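Local atomic coordinates of uncharacterized hypothetical protein FTT_1539c (Francisella tularensis subsp. tularensis, PDB entry 4QVR), a protein that is of unknown function but contains a DUF6844 domain and probably starts with a signal sequence that directs its export. Residues A[100-105]-A[120-125]; A[148-153]-A[249-254]; A[75-80]-A[301-306]. All blocks are in the same frame, centred on the assembly; numbering follows the deposited sequence. Where two conformers were deposited one is given.

Contact 1 of 3, residues A[100-105]-A[120-125]; sequences DVMENY and SAIGTA
Helix 94-108 lies on one face of a three-stranded antiparallel sheet, and here Met102, built as selenomethionine, drops from it onto Ser120 and Ile122 of strand 117-126. The short helix and strand segments run nearly antiparallel, at 158°, with 9.5 Å between their axes. One long, thin side chain bridges most of that gap. Met102 starts beside its own backbone N, runs extended through chi2 and then turns at its last bond (chi3 -61°), which turns the terminal methyl toward the strand, beside Ile122. The selenium stops over the methylene of Ser120, with SE to CB at 3.9 Å. Beyond it, the Met102 methyl CE settles at 3.5 Å from CG1 of Ile122, the two chains crossing at a slant. The contact is mainly apolar and modest, burying 157 Å² over both sides. On the same side Ile122 also touches Glu95, Leu98 and Asn99, an earlier part of the helix, while Met102 also packs on Val270 of strand 264-273 and Phe257 of strand 251-261. Ala121, between Ser120 and Ile122, turns its methyl to the other face, where helix 134-159 packs, and its backbone pairs with Val269 of strand 264-273.

Contact 2 of 3, residues A[148-153]-A[249-254]; sequences KAQAEY and SGLLPI
Leu251 and Tyr153 lie alongside each other, pointing in opposite directions: the leucine leaves the start of strand 251-261 toward helix 134-159, and the tyrosine leaves the helix toward the sheet. The two branches of Leu251 divide the work. Its CD1 methyl sits over one face of the phenol, closest to the root of the ring, 4.0 Å from Tyr153 CG. The CD2 methyl presses instead on the helix, 3.8 Å from Tyr153 CB and equally close to the CA of Gln150. Leu251 is thus forked, one methyl on the ring and the other between successive turns of the helix. Tyr153 owes its place to a CG turned away from the backbone N (chi1 167°), which carries the ring past the leucine; its hydroxyl then bonds to Asn247, just before the strand segment. The ring belongs to an aromatic cluster as well, meeting Tyr117 edge-to-face and Tyr273 with nearly parallel planes.

Gln150 takes part through its aliphatic stem, crossing the leucine at a slant with CG 4.0 Å from Leu251 CD2. Its amide continues toward helix 402-415, where OE1 is hydrogen-bonded to the hydroxyl of Tyr413. Elsewhere on the helix, Lys148 and Glu152 form a salt bridge one turn apart, NZ to OE2 3.0 Å, the ammonium approaching from above the carboxylate plane.

The chemistry separates cleanly. Hydrocarbon and ring face make the contact itself, all four touching residues being buried, and the Tyr153 hydroxyl and the Gln150 OE1 find partners in Asn247 and Tyr413. Those two bonds would limit how far the ring and the glutamine stem can swing.

Contact 3 of 3, residues A[75-80]-A[301-306]; sequences NAISTD and SDLYKD
The phenol of Tyr304 meets Ile77 obliquely at its hydroxyl end, the isoleucine CG2 methyl standing 3.8 Å from Tyr304 CZ. The same methyl is closer still to the oxygen, 3.4 Å from Tyr304 OH, and the two side chains cross at about a right angle. Leu331 of strand 328-337 also packs against the tyrosine. CG2 of Ile77 lies anti to the backbone N (chi1 -70° for CG1), a setting that lets this one methyl serve two neighbours, since it also touches CD1 of Leu303 at 3.6 Å. The other branch of the leucine, CD2, lies 3.5 Å from Ser78 OG. That hydroxyl is turned back to its own helix, where it is bonded to the carbonyl of Asn74. Nearby, Thr79 OG1 donates to Ala76 O at 2.8 Å, and Lys255 adds a bond to the same hydroxyl.

The meeting of helix 67-78 with the chain around 301-306 is therefore largely apolar, though polar atoms lie within it. Ser78 is satisfied by Asn74 and the Tyr304 hydroxyl by that of Tyr333, so that what meets across the contact is chiefly the hydrocarbon of Ile77 and Leu303, with the Tyr304 ring beside it.

In the fold
Contacts 1 and 2 follow one another along the chain and share the three-stranded sheet, their centres about 13 Å apart. They approach it from its two faces, and strand 117-126 and helix 134-159 are consecutive in the chain. Contact 3 spans both: residues 75-80 precede all the others and 301-306 follow them. Its centre is about 21 Å from contact 1 and 22 Å from contact 2, and it packs on strand 328-337 of the four-stranded sheet. Ala76 touches both Tyr105 and Ile254, so helix 67-78 meets the region of the three-stranded sheet as well as strand 328-337.

Contact 1 of 3, residues A[100-105]-A[120-125]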
loop_
_atom_site.group_PDB
_atom_site.type_symbol
_atom_site.label_atom_id
_atom_site.label_comp_id
_atom_site.label_asym_id
_atom_site.label_seq_id
_atom_site.Cartn_x
_atom_site.Cartn_y
_atom_site.Cartn_z
ATOM N N ASP A 100 -15.890 2.607 9.692
ATOM C CA ASP A 100 -17.058 3.406 9.315
ATOM C C ASP A 100 -16.695 4.448 8.284
ATOM O O ASP A 100 -17.351 4.536 7.247
ATOM C CB ASP A 100 -17.713 4.083 10.507
ATOM C CG ASP A 100 -18.425 3.103 11.426
ATOM O OD1 ASP A 100 -18.714 1.954 11.012
ATOM O OD2 ASP A 100 -18.727 3.502 12.573
ATOM N N VAL A 101 -15.649 5.222 8.538
ATOM C CA VAL A 101 -15.268 6.258 7.594
ATOM C C VAL A 101 -14.780 5.671 6.260
ATOM O O VAL A 101 -15.016 6.254 5.215
ATOM C CB VAL A 101 -14.233 7.240 8.163
ATOM C CG1 VAL A 101 -14.771 7.902 9.422
ATOM C CG2 VAL A 101 -12.935 6.537 8.451
HETATM N N MSE A 102 -14.120 4.521 6.282
HETATM C CA MSE A 102 -13.679 3.937 5.011
HETATM C C MSE A 102 -14.849 3.373 4.242
HETATM O O MSE A 102 -14.907 3.578 3.050
HETATM C CB MSE A 102 -12.548 2.943 5.141
HETATM C CG MSE A 102 -11.317 3.662 5.667
HETATM SE SE MSE A 102 -9.916 2.298 5.793
HETATM C CE MSE A 102 -10.535 0.938 7.052
ATOM N N GLU A 103 -15.757 2.645 4.892
ATOM C CA GLU A 103 -16.956 2.097 4.217
ATOM C C GLU A 103 -17.784 3.230 3.563
ATOM O O GLU A 103 -18.220 3.116 2.440
ATOM C CB GLU A 103 -17.876 1.363 5.201
ATOM C CG GLU A 103 -17.321 0.116 5.882
ATOM C CD GLU A 103 -17.269 -1.123 5.005
ATOM O OE1 GLU A 103 -17.171 -0.988 3.761
ATOM O OE2 GLU A 103 -17.305 -2.246 5.584
ATOM N N ASN A 104 -18.018 4.297 4.307
ATOM C CA ASN A 104 -18.689 5.466 3.795
ATOM C C ASN A 104 -17.986 6.091 2.611
ATOM O O ASN A 104 -18.623 6.527 1.636
ATOM C CB ASN A 104 -18.824 6.488 4.887
ATOM C CG ASN A 104 -19.939 6.151 5.854
ATOM O OD1 ASN A 104 -20.821 5.328 5.557
ATOM N ND2 ASN A 104 -19.941 6.819 7.000
ATOM N N TYR A 105 -16.672 6.180 2.690
ATOM C CA TYR A 105 -15.910 6.732 1.571
ATOM C C TYR A 105 -16.069 5.849 0.310
ATOM O O TYR A 105 -16.250 6.337 -0.807
ATOM C CB TYR A 105 -14.433 6.884 1.968
ATOM C CG TYR A 105 -13.592 7.501 0.894
ATOM C CD1 TYR A 105 -13.560 8.881 0.700
ATOM C CD2 TYR A 105 -12.822 6.696 0.036
ATOM C CE1 TYR A 105 -12.782 9.442 -0.322
ATOM C CE2 TYR A 105 -12.066 7.251 -0.976
ATOM C CZ TYR A 105 -12.048 8.606 -1.161
ATOM O OH TYR A 105 -11.250 9.109 -2.180
ATOM N N SER A 120 -9.896 -2.358 1.932
ATOM C CA SER A 120 -9.541 -1.453 3.003
ATOM C C SER A 120 -8.826 -2.232 4.134
ATOM O O SER A 120 -9.059 -3.440 4.317
ATOM C CB SER A 120 -10.784 -0.715 3.491
ATOM O OG SER A 120 -11.728 -1.598 4.015
ATOM N N ALA A 121 -7.915 -1.556 4.838
ATOM C CA ALA A 121 -7.164 -2.158 5.953
ATOM C C ALA A 121 -6.715 -1.111 6.936
ATOM O O ALA A 121 -6.590 0.051 6.637
ATOM C CB ALA A 121 -5.952 -2.938 5.464
ATOM N N ILE A 122 -6.484 -1.559 8.150
ATOM C CA ILE A 122 -6.114 -0.694 9.217
ATOM C C ILE A 122 -4.841 -1.197 9.821
ATOM O O ILE A 122 -4.599 -2.380 9.808
ATOM C CB ILE A 122 -7.216 -0.779 10.270
ATOM C CG1 ILE A 122 -8.466 -0.099 9.742
ATOM C CG2 ILE A 122 -6.775 -0.208 11.627
ATOM C CD1 ILE A 122 -9.666 -0.311 10.644
ATOM N N GLY A 123 -4.035 -0.281 10.337
ATOM C CA GLY A 123 -2.830 -0.612 11.071
ATOM C C GLY A 123 -2.826 0.341 12.264
ATOM O O GLY A 123 -3.427 1.434 12.174
ATOM N N THR A 124 -2.223 -0.090 13.385
ATOM C CA THR A 124 -2.116 0.715 14.620
ATOM C C THR A 124 -0.741 0.567 15.289
ATOM O O THR A 124 -0.108 -0.471 15.206
ATOM C CB THR A 124 -3.171 0.325 15.675
ATOM O OG1 THR A 124 -2.921 -1.010 16.154
ATOM C CG2 THR A 124 -4.568 0.411 15.081
ATOM N N ALA A 125 -0.316 1.605 15.994
ATOM C CA ALA A 125 0.976 1.618 16.661
ATOM C C ALA A 125 0.797 2.410 17.904
ATOM O O ALA A 125 -0.060 3.283 17.931
ATOM C CB ALA A 125 2.026 2.271 15.793
#

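Contact 2 of 3, residues A[148-153]-A[249-254]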
loop_
_atom_site.group_PDB
_atom_site.type_symbol
_atom_site.label_atom_id
_atom_site.label_comp_id
_atom_site.label_asym_id
_atom_site.label_seq_id
_atom_site.Cartn_x
_atom_site.Cartn_y
_atom_site.Cartn_z
ATOM N N LYS A 148 -1.088 -4.986 4.876
ATOM C CA LYS A 148 -2.258 -5.815 5.157
ATOM C C LYS A 148 -3.219 -5.756 3.972
ATOM O O LYS A 148 -3.759 -6.769 3.539
ATOM C CB LYS A 148 -2.911 -5.321 6.419
ATOM C CG LYS A 148 -4.027 -6.189 6.960
ATOM C CD LYS A 148 -4.349 -5.668 8.350
ATOM C CE LYS A 148 -5.299 -6.576 9.095
ATOM N NZ LYS A 148 -6.592 -6.692 8.393
ATOM N N ALA A 149 -3.397 -4.573 3.416
ATOM C CA ALA A 149 -4.267 -4.423 2.260
ATOM C C ALA A 149 -3.685 -5.199 1.099
ATOM O O ALA A 149 -4.412 -5.884 0.394
ATOM C CB ALA A 149 -4.442 -2.949 1.893
ATOM N N GLN A 150 -2.372 -5.103 0.900
ATOM C CA GLN A 150 -1.748 -5.846 -0.206
ATOM C C GLN A 150 -1.908 -7.337 -0.056
ATOM O O GLN A 150 -2.187 -8.059 -1.031
ATOM C CB GLN A 150 -0.271 -5.541 -0.307
ATOM C CG GLN A 150 -0.014 -4.149 -0.834
ATOM C CD GLN A 150 1.458 -3.752 -0.838
ATOM O OE1 GLN A 150 2.308 -4.394 -0.241
ATOM N NE2 GLN A 150 1.740 -2.649 -1.486
ATOM N N ALA A 151 -1.784 -7.801 1.166
ATOM C CA ALA A 151 -1.839 -9.231 1.432
ATOM C C ALA A 151 -3.249 -9.770 1.253
ATOM O O ALA A 151 -3.438 -10.895 0.754
ATOM C CB ALA A 151 -1.294 -9.517 2.833
ATOM N N GLU A 152 -4.244 -8.967 1.620
ATOM C CA GLU A 152 -5.646 -9.367 1.460
ATOM C C GLU A 152 -6.064 -9.432 -0.001
ATOM O O GLU A 152 -6.839 -10.314 -0.391
ATOM C CB GLU A 152 -6.561 -8.473 2.293
ATOM C CG GLU A 152 -6.316 -8.735 3.779
ATOM C CD GLU A 152 -7.201 -7.950 4.713
ATOM O OE1 GLU A 152 -7.876 -6.997 4.267
ATOM O OE2 GLU A 152 -7.199 -8.287 5.921
ATOM N N TYR A 153 -5.544 -8.513 -0.805
ATOM C CA TYR A 153 -5.771 -8.525 -2.245
ATOM C C TYR A 153 -5.185 -9.817 -2.836
ATOM O O TYR A 153 -5.851 -10.508 -3.567
ATOM C CB TYR A 153 -5.159 -7.297 -2.930
ATOM C CG TYR A 153 -5.116 -7.446 -4.427
ATOM C CD1 TYR A 153 -6.261 -7.320 -5.196
ATOM C CD2 TYR A 153 -3.934 -7.712 -5.081
ATOM C CE1 TYR A 153 -6.230 -7.487 -6.583
ATOM C CE2 TYR A 153 -3.898 -7.878 -6.455
ATOM C CZ TYR A 153 -5.046 -7.776 -7.199
ATOM O OH TYR A 153 -4.984 -7.950 -8.572
ATOM N N SER A 249 1.530 -4.055 -8.599
ATOM C CA SER A 249 1.844 -2.811 -9.257
ATOM C C SER A 249 0.579 -2.087 -9.708
ATOM O O SER A 249 0.650 -0.903 -10.033
ATOM C CB SER A 249 2.793 -3.082 -10.426
ATOM O OG SER A 249 2.277 -4.137 -11.224
ATOM N N GLY A 250 -0.567 -2.774 -9.721
ATOM C CA GLY A 250 -1.862 -2.155 -10.084
ATOM C C GLY A 250 -2.709 -1.844 -8.851
ATOM O O GLY A 250 -3.740 -1.191 -8.938
ATOM N N LEU A 251 -2.275 -2.312 -7.691
ATOM C CA LEU A 251 -3.022 -2.055 -6.441
ATOM C C LEU A 251 -2.522 -0.713 -5.896
ATOM O O LEU A 251 -1.401 -0.589 -5.456
ATOM C CB LEU A 251 -2.806 -3.172 -5.433
ATOM C CG LEU A 251 -3.731 -3.080 -4.219
ATOM C CD1 LEU A 251 -5.163 -3.409 -4.613
ATOM C CD2 LEU A 251 -3.286 -4.042 -3.156
ATOM N N LEU A 252 -3.369 0.292 -5.933
ATOM C CA LEU A 252 -2.963 1.642 -5.579
ATOM C C LEU A 252 -3.765 2.245 -4.412
ATOM O O LEU A 252 -4.978 2.055 -4.353
ATOM C CB LEU A 252 -3.240 2.463 -6.818
ATOM C CG LEU A 252 -2.681 3.845 -7.019
ATOM C CD1 LEU A 252 -1.194 3.716 -7.312
ATOM C CD2 LEU A 252 -3.405 4.483 -8.191
ATOM N N PRO A 253 -3.094 2.962 -3.482
ATOM C CA PRO A 253 -3.885 3.604 -2.419
ATOM C C PRO A 253 -4.589 4.798 -2.998
ATOM O O PRO A 253 -4.029 5.477 -3.872
ATOM C CB PRO A 253 -2.842 4.090 -1.396
ATOM C CG PRO A 253 -1.502 3.697 -1.918
ATOM C CD PRO A 253 -1.668 2.850 -3.150
ATOM N N ILE A 254 -5.799 5.082 -2.544
ATOM C CA ILE A 254 -6.477 6.267 -3.059
ATOM C C ILE A 254 -6.910 7.236 -1.994
ATOM O O ILE A 254 -7.113 8.404 -2.302
ATOM C CB ILE A 254 -7.628 5.940 -4.016
ATOM C CG1 ILE A 254 -8.664 5.054 -3.349
ATOM C CG2 ILE A 254 -7.075 5.280 -5.284
ATOM C CD1 ILE A 254 -9.872 4.866 -4.233
#

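Contact 3 of 3, residues A[75-80]-A[301-306]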
loop_
_atom_site.group_PDB
_atom_site.type_symbol
_atom_site.label_atom_id
_atom_site.label_comp_id
_atom_site.label_asym_id
_atom_site.label_seq_id
_atom_site.Cartn_x
_atom_site.Cartn_y
_atom_site.Cartn_z
ATOM N N ASN A 75 -9.225 13.700 -8.295
ATOM C CA ASN A 75 -10.152 14.195 -7.266
ATOM C C ASN A 75 -9.863 13.609 -5.886
ATOM O O ASN A 75 -10.097 14.278 -4.875
ATOM C CB ASN A 75 -11.616 13.966 -7.650
ATOM C CG ASN A 75 -12.039 14.801 -8.849
ATOM O OD1 ASN A 75 -11.309 15.700 -9.285
ATOM N ND2 ASN A 75 -13.224 14.513 -9.387
ATOM N N ALA A 76 -9.365 12.372 -5.853
ATOM C CA ALA A 76 -9.022 11.705 -4.604
ATOM C C ALA A 76 -7.858 12.456 -3.933
ATOM O O ALA A 76 -7.866 12.688 -2.719
ATOM C CB ALA A 76 -8.670 10.248 -4.853
ATOM N N ILE A 77 -6.873 12.853 -4.740
ATOM C CA ILE A 77 -5.753 13.644 -4.256
ATOM C C ILE A 77 -6.244 14.975 -3.648
ATOM O O ILE A 77 -5.785 15.379 -2.577
ATOM C CB ILE A 77 -4.753 13.947 -5.400
ATOM C CG1 ILE A 77 -4.029 12.664 -5.822
ATOM C CG2 ILE A 77 -3.738 14.987 -4.954
ATOM C CD1 ILE A 77 -3.156 12.826 -7.044
ATOM N N SER A 78 -7.200 15.623 -4.316
ATOM C CA SER A 78 -7.729 16.934 -3.879
ATOM C C SER A 78 -8.649 16.981 -2.648
ATOM O O SER A 78 -8.856 18.064 -2.091
ATOM C CB SER A 78 -8.467 17.593 -5.038
ATOM O OG SER A 78 -7.582 17.740 -6.123
ATOM N N THR A 79 -9.221 15.851 -2.236
ATOM C CA THR A 79 -10.115 15.837 -1.058
ATOM C C THR A 79 -9.338 16.147 0.227
ATOM O O THR A 79 -8.173 15.787 0.338
ATOM C CB THR A 79 -10.808 14.464 -0.853
ATOM O OG1 THR A 79 -9.814 13.428 -0.782
ATOM C CG2 THR A 79 -11.778 14.158 -1.982
ATOM N N ASP A 80 -9.987 16.831 1.173
ATOM C CA ASP A 80 -9.360 17.153 2.458
ATOM C C ASP A 80 -9.100 15.871 3.214
ATOM O O ASP A 80 -9.851 14.911 3.046
ATOM C CB ASP A 80 -10.255 18.074 3.301
ATOM C CG ASP A 80 -10.234 19.527 2.820
ATOM O OD1 ASP A 80 -9.336 19.878 2.020
ATOM O OD2 ASP A 80 -11.103 20.325 3.266
ATOM N N SER A 301 1.003 21.177 -7.702
ATOM C CA SER A 301 0.940 22.303 -6.763
ATOM C C SER A 301 -0.414 23.009 -6.845
ATOM O O SER A 301 -0.755 23.816 -5.984
ATOM C CB SER A 301 2.066 23.315 -7.024
ATOM O OG SER A 301 3.348 22.770 -6.746
ATOM N N ASP A 302 -1.178 22.695 -7.883
ATOM C CA ASP A 302 -2.480 23.295 -8.095
ATOM C C ASP A 302 -3.557 22.436 -7.388
ATOM O O ASP A 302 -4.598 22.955 -7.005
ATOM C CB ASP A 302 -2.736 23.419 -9.606
ATOM C CG ASP A 302 -3.438 24.717 -9.993
ATOM O OD1 ASP A 302 -3.401 25.692 -9.211
ATOM O OD2 ASP A 302 -3.976 24.782 -11.117
ATOM N N LEU A 303 -3.304 21.131 -7.221
ATOM C CA LEU A 303 -4.234 20.236 -6.494
ATOM C C LEU A 303 -4.152 20.455 -4.973
ATOM O O LEU A 303 -4.987 19.933 -4.231
ATOM C CB LEU A 303 -3.948 18.752 -6.770
ATOM C CG LEU A 303 -4.036 18.171 -8.185
ATOM C CD1 LEU A 303 -3.627 16.704 -8.142
ATOM C CD2 LEU A 303 -5.423 18.323 -8.806
ATOM N N TYR A 304 -3.110 21.166 -4.519
ATOM C CA TYR A 304 -2.918 21.509 -3.107
ATOM C C TYR A 304 -3.118 22.991 -3.019
ATOM O O TYR A 304 -2.242 23.734 -2.587
ATOM C CB TYR A 304 -1.534 21.102 -2.624
ATOM C CG TYR A 304 -1.402 19.619 -2.663
ATOM C CD1 TYR A 304 -2.108 18.834 -1.766
ATOM C CD2 TYR A 304 -0.622 18.992 -3.616
ATOM C CE1 TYR A 304 -2.034 17.452 -1.799
ATOM C CE2 TYR A 304 -0.539 17.613 -3.664
ATOM C CZ TYR A 304 -1.247 16.843 -2.747
ATOM O OH TYR A 304 -1.171 15.467 -2.778
ATOM N N LYS A 305 -4.314 23.387 -3.444
ATOM C CA LYS A 305 -4.746 24.779 -3.542
ATOM C C LYS A 305 -4.589 25.628 -2.273
ATOM O O LYS A 305 -3.553 26.288 -2.089
ATOM C CB LYS A 305 -6.217 24.796 -4.030
ATOM C CG LYS A 305 -6.645 25.980 -4.891
ATOM C CD LYS A 305 -6.653 27.309 -4.174
ATOM C CE LYS A 305 -7.124 28.412 -5.115
ATOM N NZ LYS A 305 -7.169 29.746 -4.460
ATOM N N ASP A 306 -5.588 25.632 -1.398
ATOM C CA ASP A 306 -5.414 26.188 -0.067
ATOM C C ASP A 306 -5.630 25.058 0.928
ATOM O O ASP A 306 -6.326 25.218 1.935
ATOM C CB ASP A 306 -6.322 27.401 0.193
ATOM C CG ASP A 306 -5.859 28.643 -0.560
ATOM O OD1 ASP A 306 -5.762 28.604 -1.800
ATOM O OD2 ASP A 306 -5.599 29.673 0.093
#